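Local coordinates for protein polyphosphate kinase (Porphyromonas gingivalis, PDB 2O8R) that probably catalyses the reversible transfer of the terminal phosphate of ATP to a long-chain polyphosphate, with magnesium as cofactor, at residues A[508-516]-A[623-634]; A[596-604]-A[611-619]. The protein carries 3 engineered substitutions. All blocks are in the same frame, centred on the assembly; numbering follows the deposited sequence.

Contact 1. Residues A[508-516]-A[623-634]; sequences RLLVARYNM and LYNRIETACPVL
Leu510 O accepts a hydrogen bond from Ala630 N, 2.8 Å away and in the carbonyl plane, and has the CA-H of Thr629 close by as a weaker contact. The return bond, from Leu510 N to Ala630 O, is equally short at 2.8 Å and closes a hydrogen-bonded antiparallel pair. Val511 and Thr629 follow as a non-hydrogen-bonded pair. Ala512 N then reaches Glu628 O at 3.2 Å, coming from above the carbonyl plane rather than within it. Asn515 folds back on the side of its own strand turned from 629-632: its ND2 gives a hydrogen bond to Leu509 O, and its OD1 receives one from Val511 N at 2.7 Å. Together these bonds fix the amide's rotation. Strand 510-511 is an outermost strand, within this chain, of the mixed sheet in the second C-terminal, PLD-like domain. On one face Leu510 CB rests on Ala630 CB at 3.8 Å, and both side chains reach Trp601. The face bearing Val511 and Thr629 meets helix 484-497 through Leu493. With CG1 trans to the backbone N (chi1 -170°), Val511 sets that methyl against CG2 of Ile627, while CD1 of Ile627 meets the Tyr514 ring at its edge, near CE2. Arg513 bends at its third torsion (85°) and turns the NE edge of its guanidinium to Tyr624 O, a weak bond of 3.3 Å. At the other end, Pro632 CG lies against Arg508 CB, and Leu634 covers part of one guanidinium face of Arg508. Met516, a selenomethionine, crosses Leu623 at about a right angle, methyl CE against CD2. The carboxylate of Glu628 is turned from segment 508-516: OE2 forms a salt bridge with Arg626 NE (2.8 Å), and OE1 is hydrogen-bonded to Ser615 and to His439, the predicted phosphohistidine.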
# COMPACT_ATOMS: atom_id res chain seq x y z
N ARG A 508 17.10 -33.62 16.85
CA ARG A 508 17.03 -32.67 17.95
C ARG A 508 15.78 -31.82 17.83
O ARG A 508 15.26 -31.34 18.83
CB ARG A 508 18.24 -31.75 17.95
CG ARG A 508 19.59 -32.45 17.86
CD ARG A 508 20.02 -32.99 19.19
NE ARG A 508 21.47 -33.13 19.27
CZ ARG A 508 22.14 -33.22 20.41
NH1 ARG A 508 21.49 -33.18 21.57
NH2 ARG A 508 23.46 -33.35 20.39
N LEU A 509 15.32 -31.65 16.60
CA LEU A 509 14.18 -30.78 16.30
C LEU A 509 12.86 -31.36 16.80
O LEU A 509 12.68 -32.57 16.82
CB LEU A 509 14.11 -30.55 14.80
CG LEU A 509 13.24 -29.42 14.28
CD1 LEU A 509 13.72 -28.12 14.90
CD2 LEU A 509 13.25 -29.38 12.74
N LEU A 510 11.94 -30.50 17.19
CA LEU A 510 10.60 -30.94 17.55
C LEU A 510 9.57 -30.40 16.59
O LEU A 510 9.38 -29.18 16.51
CB LEU A 510 10.23 -30.47 18.94
CG LEU A 510 11.15 -30.89 20.07
CD1 LEU A 510 10.48 -30.49 21.37
CD2 LEU A 510 11.36 -32.39 20.00
N VAL A 511 8.89 -31.29 15.87
CA VAL A 511 7.84 -30.89 14.94
C VAL A 511 6.46 -31.39 15.39
O VAL A 511 6.31 -32.51 15.86
CB VAL A 511 8.13 -31.38 13.51
CG1 VAL A 511 7.17 -30.75 12.52
CG2 VAL A 511 9.57 -31.02 13.13
N ALA A 512 5.46 -30.53 15.26
CA ALA A 512 4.10 -30.84 15.68
C ALA A 512 3.51 -31.90 14.77
O ALA A 512 3.81 -31.93 13.57
CB ALA A 512 3.25 -29.58 15.69
N ARG A 513 2.67 -32.77 15.33
CA ARG A 513 2.09 -33.90 14.59
C ARG A 513 3.16 -34.95 14.26
O ARG A 513 2.95 -35.84 13.44
CB ARG A 513 1.35 -33.44 13.32
CG ARG A 513 0.35 -32.30 13.53
CD ARG A 513 -0.23 -31.81 12.22
NE ARG A 513 -1.38 -32.62 11.80
CZ ARG A 513 -1.33 -33.59 10.88
NH1 ARG A 513 -0.20 -33.87 10.25
NH2 ARG A 513 -2.44 -34.27 10.58
N TYR A 514 4.31 -34.82 14.91
CA TYR A 514 5.38 -35.80 14.79
C TYR A 514 5.91 -36.17 16.17
O TYR A 514 5.34 -37.03 16.83
CB TYR A 514 6.49 -35.29 13.89
CG TYR A 514 6.09 -35.26 12.43
CD1 TYR A 514 6.11 -36.42 11.66
CD2 TYR A 514 5.69 -34.07 11.83
CE1 TYR A 514 5.72 -36.40 10.32
CE2 TYR A 514 5.32 -34.03 10.49
CZ TYR A 514 5.34 -35.20 9.74
OH TYR A 514 4.99 -35.17 8.41
N ASN A 515 6.97 -35.51 16.62
CA ASN A 515 7.57 -35.86 17.91
C ASN A 515 7.28 -34.90 19.05
O ASN A 515 7.66 -35.17 20.19
CB ASN A 515 9.08 -36.02 17.77
CG ASN A 515 9.73 -34.81 17.15
OD1 ASN A 515 9.06 -33.83 16.83
ND2 ASN A 515 11.03 -34.87 16.97
N MSE A 516 6.60 -33.79 18.76
CA MSE A 516 6.49 -32.71 19.74
C MSE A 516 5.62 -32.99 20.97
O MSE A 516 5.98 -32.60 22.09
CB MSE A 516 6.06 -31.41 19.09
CG MSE A 516 6.27 -30.21 20.01
SE MSE A 516 5.63 -28.53 19.28
CE MSE A 516 3.70 -28.83 19.37
N LEU A 623 -0.97 -27.49 18.93
CA LEU A 623 -0.30 -28.78 19.12
C LEU A 623 -0.85 -29.91 18.25
O LEU A 623 -0.29 -31.01 18.24
CB LEU A 623 -0.35 -29.21 20.59
CG LEU A 623 0.11 -28.24 21.69
CD1 LEU A 623 -0.72 -28.40 22.95
CD2 LEU A 623 1.58 -28.40 22.01
N TYR A 624 -1.94 -29.65 17.52
CA TYR A 624 -2.61 -30.70 16.75
C TYR A 624 -2.91 -30.38 15.28
O TYR A 624 -2.74 -31.23 14.41
CB TYR A 624 -3.88 -31.16 17.47
CG TYR A 624 -3.64 -31.67 18.88
CD1 TYR A 624 -2.96 -32.86 19.11
CD2 TYR A 624 -4.08 -30.94 19.98
CE1 TYR A 624 -2.73 -33.33 20.40
CE2 TYR A 624 -3.86 -31.40 21.28
CZ TYR A 624 -3.19 -32.59 21.48
OH TYR A 624 -2.97 -33.05 22.76
N ASN A 625 -3.37 -29.16 15.01
CA ASN A 625 -3.75 -28.77 13.64
C ASN A 625 -2.61 -28.27 12.76
O ASN A 625 -2.52 -28.62 11.58
CB ASN A 625 -4.85 -27.70 13.68
CG ASN A 625 -6.10 -28.18 14.37
OD1 ASN A 625 -6.04 -29.00 15.28
ND2 ASN A 625 -7.24 -27.67 13.93
N ARG A 626 -1.74 -27.45 13.33
CA ARG A 626 -0.65 -26.83 12.58
C ARG A 626 0.63 -27.67 12.53
O ARG A 626 0.85 -28.55 13.36
CB ARG A 626 -0.31 -25.47 13.21
CG ARG A 626 -1.28 -24.36 12.86
CD ARG A 626 -2.02 -23.85 14.06
NE ARG A 626 -1.19 -22.95 14.86
CZ ARG A 626 -1.10 -21.64 14.66
NH1 ARG A 626 -0.31 -20.91 15.45
NH2 ARG A 626 -1.79 -21.05 13.70
N ILE A 627 1.48 -27.40 11.55
CA ILE A 627 2.86 -27.83 11.69
C ILE A 627 3.71 -26.71 12.31
O ILE A 627 3.81 -25.60 11.77
CB ILE A 627 3.44 -28.45 10.39
CG1 ILE A 627 3.11 -29.95 10.36
CG2 ILE A 627 4.96 -28.24 10.30
CD1 ILE A 627 3.66 -30.70 9.18
N GLU A 628 4.27 -27.01 13.47
CA GLU A 628 5.04 -26.07 14.27
C GLU A 628 6.45 -26.60 14.48
O GLU A 628 6.73 -27.76 14.19
CB GLU A 628 4.40 -25.90 15.66
CG GLU A 628 2.92 -25.57 15.65
CD GLU A 628 2.64 -24.08 15.57
OE1 GLU A 628 3.59 -23.27 15.58
OE2 GLU A 628 1.45 -23.72 15.52
N THR A 629 7.32 -25.75 15.01
CA THR A 629 8.64 -26.21 15.42
C THR A 629 9.02 -25.81 16.84
O THR A 629 8.57 -24.79 17.36
CB THR A 629 9.76 -25.71 14.50
OG1 THR A 629 9.67 -24.28 14.36
CG2 THR A 629 9.66 -26.38 13.15
N ALA A 630 9.84 -26.64 17.46
CA ALA A 630 10.56 -26.25 18.65
C ALA A 630 11.99 -26.77 18.53
O ALA A 630 12.23 -27.86 18.00
CB ALA A 630 9.89 -26.78 19.90
N CYS A 631 12.93 -25.97 19.03
CA CYS A 631 14.33 -26.28 18.88
C CYS A 631 15.10 -26.14 20.19
O CYS A 631 14.94 -25.14 20.89
CB CYS A 631 14.93 -25.36 17.85
SG CYS A 631 16.47 -25.95 17.21
N PRO A 632 15.91 -27.16 20.53
CA PRO A 632 16.86 -27.12 21.63
C PRO A 632 17.95 -26.11 21.37
O PRO A 632 18.46 -26.01 20.25
CB PRO A 632 17.49 -28.51 21.61
CG PRO A 632 17.28 -29.00 20.25
CD PRO A 632 15.93 -28.48 19.88
N VAL A 633 18.30 -25.36 22.41
CA VAL A 633 19.43 -24.47 22.37
C VAL A 633 20.59 -25.30 22.92
O VAL A 633 20.66 -25.54 24.12
CB VAL A 633 19.15 -23.26 23.25
CG1 VAL A 633 20.30 -22.27 23.20
CG2 VAL A 633 17.86 -22.60 22.81
N LEU A 634 21.47 -25.76 22.04
CA LEU A 634 22.56 -26.67 22.44
C LEU A 634 23.77 -26.00 23.10
O LEU A 634 24.35 -26.54 24.04
CB LEU A 634 23.02 -27.52 21.26
CG LEU A 634 21.87 -28.36 20.71
CD1 LEU A 634 22.35 -29.21 19.59
CD2 LEU A 634 21.22 -29.21 21.81

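Contact 2. Residues A[596-604]-A[611-619]; sequences EHSRIWCFH and VFISSADWM. With SO4 (sulfate ion), chain F.
The beta hairpin of strands 600-603 and 610-614 ends beside an anion site, where Arg599 meets Asp617 and a bound sulfate. Arg599 grips the carboxylate side-on: NE bonds OD1 of Asp617 at 2.8 Å and NH2 bonds OD2 at 3.2 Å. Both oxygens lie near the guanidinium plane, but they are approached from above their own carboxylate plane, the two groups being turned 51° apart. Another edge of the guanidinium holds sulfate O4 through NH1 and NH2, the latter at 2.8 Å, and Ser615 O sits over one face. Asp617 OD1 also accepts from the backbone N of Asn544, so the group that positions Arg599 is itself anchored. His597, a predicted ATP-binding residue, donates from NE2 to sulfate O1 at 2.7 Å, while its ND1 is held by Asp476. The sulfate, probably from the crystallisation liquor, lies where a phosphate group of a substrate could plausibly bind. In the antiparallel ladder, Trp601 and Phe612 form the hydrogen-bonded pair, bonded both ways, and Ser614 N donates to Arg599 O. The rings of Trp601 and Phe612 build an aromatic cluster with Trp618, whose edge points at the face of the Trp601 indole in an edge-to-face contact, planes at 55°. Phe612 is set obliquely instead, its CB against Trp601 CE3 at 3.6 Å, and helix 516-532 covers this face. On the other face Ile600 CG2 touches Val611 CG1 at 4.0 Å and Cys602 SG meets Val611 CG2, beneath helix 636-651. Ser614 OG accepts from Ala616 N in an ST turn and is also hydrogen-bonded to Thr629 O.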
# COMPACT_ATOMS: atom_id res chain seq x y z
N GLU A 596 5.41 -9.05 23.70
CA GLU A 596 6.17 -10.18 24.24
C GLU A 596 5.79 -11.46 23.52
O GLU A 596 4.88 -12.17 23.92
CB GLU A 596 5.92 -10.30 25.73
CG GLU A 596 6.57 -9.20 26.56
CD GLU A 596 8.09 -9.30 26.60
OE1 GLU A 596 8.63 -10.42 26.52
OE2 GLU A 596 8.75 -8.26 26.72
N HIS A 597 6.52 -11.76 22.46
CA HIS A 597 6.01 -12.71 21.51
C HIS A 597 6.81 -13.98 21.53
O HIS A 597 6.40 -14.98 20.94
CB HIS A 597 5.99 -12.08 20.11
CG HIS A 597 5.31 -12.92 19.09
ND1 HIS A 597 5.99 -13.76 18.24
CD2 HIS A 597 4.00 -13.07 18.79
CE1 HIS A 597 5.14 -14.38 17.45
NE2 HIS A 597 3.92 -13.97 17.76
N SER A 598 7.96 -13.96 22.19
CA SER A 598 8.80 -15.15 22.31
C SER A 598 8.02 -16.32 22.89
O SER A 598 7.14 -16.15 23.75
CB SER A 598 10.02 -14.88 23.20
OG SER A 598 10.95 -14.03 22.56
N ARG A 599 8.35 -17.51 22.41
CA ARG A 599 7.87 -18.75 23.03
C ARG A 599 9.09 -19.58 23.39
O ARG A 599 9.83 -20.04 22.51
CB ARG A 599 6.95 -19.51 22.08
CG ARG A 599 5.81 -18.67 21.56
CD ARG A 599 5.44 -19.08 20.16
NE ARG A 599 4.17 -18.50 19.77
CZ ARG A 599 3.97 -17.77 18.68
NH1 ARG A 599 4.96 -17.53 17.84
NH2 ARG A 599 2.76 -17.29 18.43
N ILE A 600 9.32 -19.74 24.69
CA ILE A 600 10.55 -20.35 25.20
C ILE A 600 10.26 -21.32 26.34
O ILE A 600 9.44 -21.02 27.21
CB ILE A 600 11.54 -19.27 25.68
CG1 ILE A 600 12.09 -18.48 24.49
CG2 ILE A 600 12.68 -19.90 26.49
CD1 ILE A 600 13.04 -17.33 24.86
N TRP A 601 10.91 -22.48 26.34
CA TRP A 601 10.71 -23.46 27.41
C TRP A 601 12.03 -23.83 28.07
O TRP A 601 13.00 -24.16 27.39
CB TRP A 601 10.03 -24.75 26.90
CG TRP A 601 8.96 -24.61 25.85
CD1 TRP A 601 8.05 -23.58 25.71
CD2 TRP A 601 8.65 -25.55 24.81
NE1 TRP A 601 7.21 -23.83 24.64
CE2 TRP A 601 7.56 -25.03 24.07
CE3 TRP A 601 9.19 -26.79 24.43
CZ2 TRP A 601 7.02 -25.68 22.97
CZ3 TRP A 601 8.64 -27.45 23.34
CH2 TRP A 601 7.57 -26.90 22.63
N CYS A 602 12.05 -23.78 29.40
CA CYS A 602 13.20 -24.19 30.20
C CYS A 602 12.82 -25.26 31.19
O CYS A 602 11.98 -25.04 32.07
CB CYS A 602 13.76 -23.01 30.97
SG CYS A 602 14.14 -21.66 29.90
N PHE A 603 13.44 -26.41 31.05
CA PHE A 603 13.27 -27.48 32.03
C PHE A 603 14.55 -27.67 32.84
O PHE A 603 15.62 -27.90 32.26
CB PHE A 603 12.88 -28.78 31.33
CG PHE A 603 11.60 -28.68 30.52
CD1 PHE A 603 10.40 -29.11 31.05
CD2 PHE A 603 11.62 -28.17 29.22
CE1 PHE A 603 9.22 -29.04 30.31
CE2 PHE A 603 10.45 -28.10 28.48
CZ PHE A 603 9.25 -28.53 29.02
N HIS A 604 14.44 -27.56 34.16
CA HIS A 604 15.60 -27.62 35.05
C HIS A 604 16.42 -28.91 34.95
O HIS A 604 17.66 -28.85 34.91
CB HIS A 604 15.19 -27.41 36.50
CG HIS A 604 16.34 -27.29 37.44
ND1 HIS A 604 17.46 -26.54 37.15
CD2 HIS A 604 16.56 -27.82 38.67
CE1 HIS A 604 18.31 -26.61 38.16
NE2 HIS A 604 17.79 -27.38 39.09
N VAL A 611 16.82 -25.86 27.18
CA VAL A 611 16.04 -24.72 26.75
C VAL A 611 15.55 -24.88 25.33
O VAL A 611 16.32 -25.20 24.42
CB VAL A 611 16.82 -23.41 26.90
CG1 VAL A 611 15.99 -22.23 26.42
CG2 VAL A 611 17.25 -23.22 28.35
N PHE A 612 14.24 -24.68 25.13
CA PHE A 612 13.68 -24.72 23.79
C PHE A 612 13.14 -23.38 23.34
O PHE A 612 12.61 -22.61 24.14
CB PHE A 612 12.58 -25.77 23.70
CG PHE A 612 13.07 -27.17 23.86
CD1 PHE A 612 13.42 -27.93 22.75
CD2 PHE A 612 13.17 -27.73 25.13
CE1 PHE A 612 13.86 -29.23 22.90
CE2 PHE A 612 13.62 -29.02 25.28
CZ PHE A 612 13.96 -29.77 24.17
N ILE A 613 13.30 -23.12 22.05
CA ILE A 613 12.75 -21.96 21.37
C ILE A 613 11.64 -22.48 20.46
O ILE A 613 11.87 -23.42 19.68
CB ILE A 613 13.86 -21.26 20.55
CG1 ILE A 613 14.57 -20.23 21.42
CG2 ILE A 613 13.36 -20.58 19.28
CD1 ILE A 613 15.81 -19.69 20.76
N SER A 614 10.43 -21.92 20.56
CA SER A 614 9.32 -22.43 19.74
C SER A 614 8.56 -21.45 18.86
O SER A 614 8.54 -20.24 19.09
CB SER A 614 8.32 -23.21 20.58
OG SER A 614 7.45 -23.94 19.72
N SER A 615 7.91 -22.01 17.84
CA SER A 615 6.97 -21.29 17.00
C SER A 615 5.56 -21.40 17.56
O SER A 615 4.69 -20.61 17.23
CB SER A 615 6.99 -21.84 15.58
OG SER A 615 6.41 -23.12 15.53
N ALA A 616 5.34 -22.38 18.43
CA ALA A 616 4.00 -22.65 18.96
C ALA A 616 3.76 -22.13 20.36
O ALA A 616 4.64 -22.18 21.22
CB ALA A 616 3.72 -24.15 18.92
N ASP A 617 2.56 -21.60 20.59
CA ASP A 617 1.97 -21.51 21.92
C ASP A 617 1.29 -22.84 22.17
O ASP A 617 1.15 -23.63 21.25
CB ASP A 617 0.90 -20.43 21.97
CG ASP A 617 1.38 -19.12 21.43
OD1 ASP A 617 2.42 -18.63 21.90
OD2 ASP A 617 0.70 -18.56 20.54
N TRP A 618 0.84 -23.09 23.39
CA TRP A 618 0.15 -24.33 23.67
C TRP A 618 -1.36 -24.11 23.67
O TRP A 618 -2.02 -24.08 24.72
CB TRP A 618 0.61 -24.93 24.99
CG TRP A 618 2.05 -25.32 25.02
CD1 TRP A 618 2.88 -25.48 23.95
CD2 TRP A 618 2.82 -25.65 26.18
NE1 TRP A 618 4.13 -25.85 24.38
CE2 TRP A 618 4.12 -25.97 25.75
CE3 TRP A 618 2.53 -25.69 27.55
CZ2 TRP A 618 5.13 -26.33 26.63
CZ3 TRP A 618 3.54 -26.05 28.43
CH2 TRP A 618 4.82 -26.36 27.97
N MSE A 619 -1.90 -23.94 22.47
CA MSE A 619 -3.34 -23.89 22.29
C MSE A 619 -3.80 -25.29 21.92
O MSE A 619 -2.97 -26.20 21.83
CB MSE A 619 -3.69 -22.94 21.17
CG MSE A 619 -2.93 -21.63 21.18
SE MSE A 619 -3.39 -20.43 22.64
CE MSE A 619 -2.95 -18.73 21.76
S SO4 F . 2.08 -15.65 15.26
O1 SO4 F . 2.33 -14.27 15.66
O2 SO4 F . 0.73 -16.05 15.71
O3 SO4 F . 2.15 -15.75 13.80
O4 SO4 F . 3.12 -16.52 15.79

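In the fold
The two contacts lie side by side in the mixed sheet of the second C-terminal, PLD-like domain, their centres about 11 Å apart. Across the sheet the strands run 510-511, 629-632, 610-614, 600-603, so the central neighbours belong one to each contact. A probable hydrogen bond from Val633 N to Val611 O (2.8 Å) joins them. Along the chain both segments of contact 2 come between 508-516 and 623-634, with helix 620-624 leading from one contact to the other. Both contacts border the predicted active-site histidine, His439, which the side chain of Arg599 in contact 2 approaches to about 4 Å between nearest side-chain atoms.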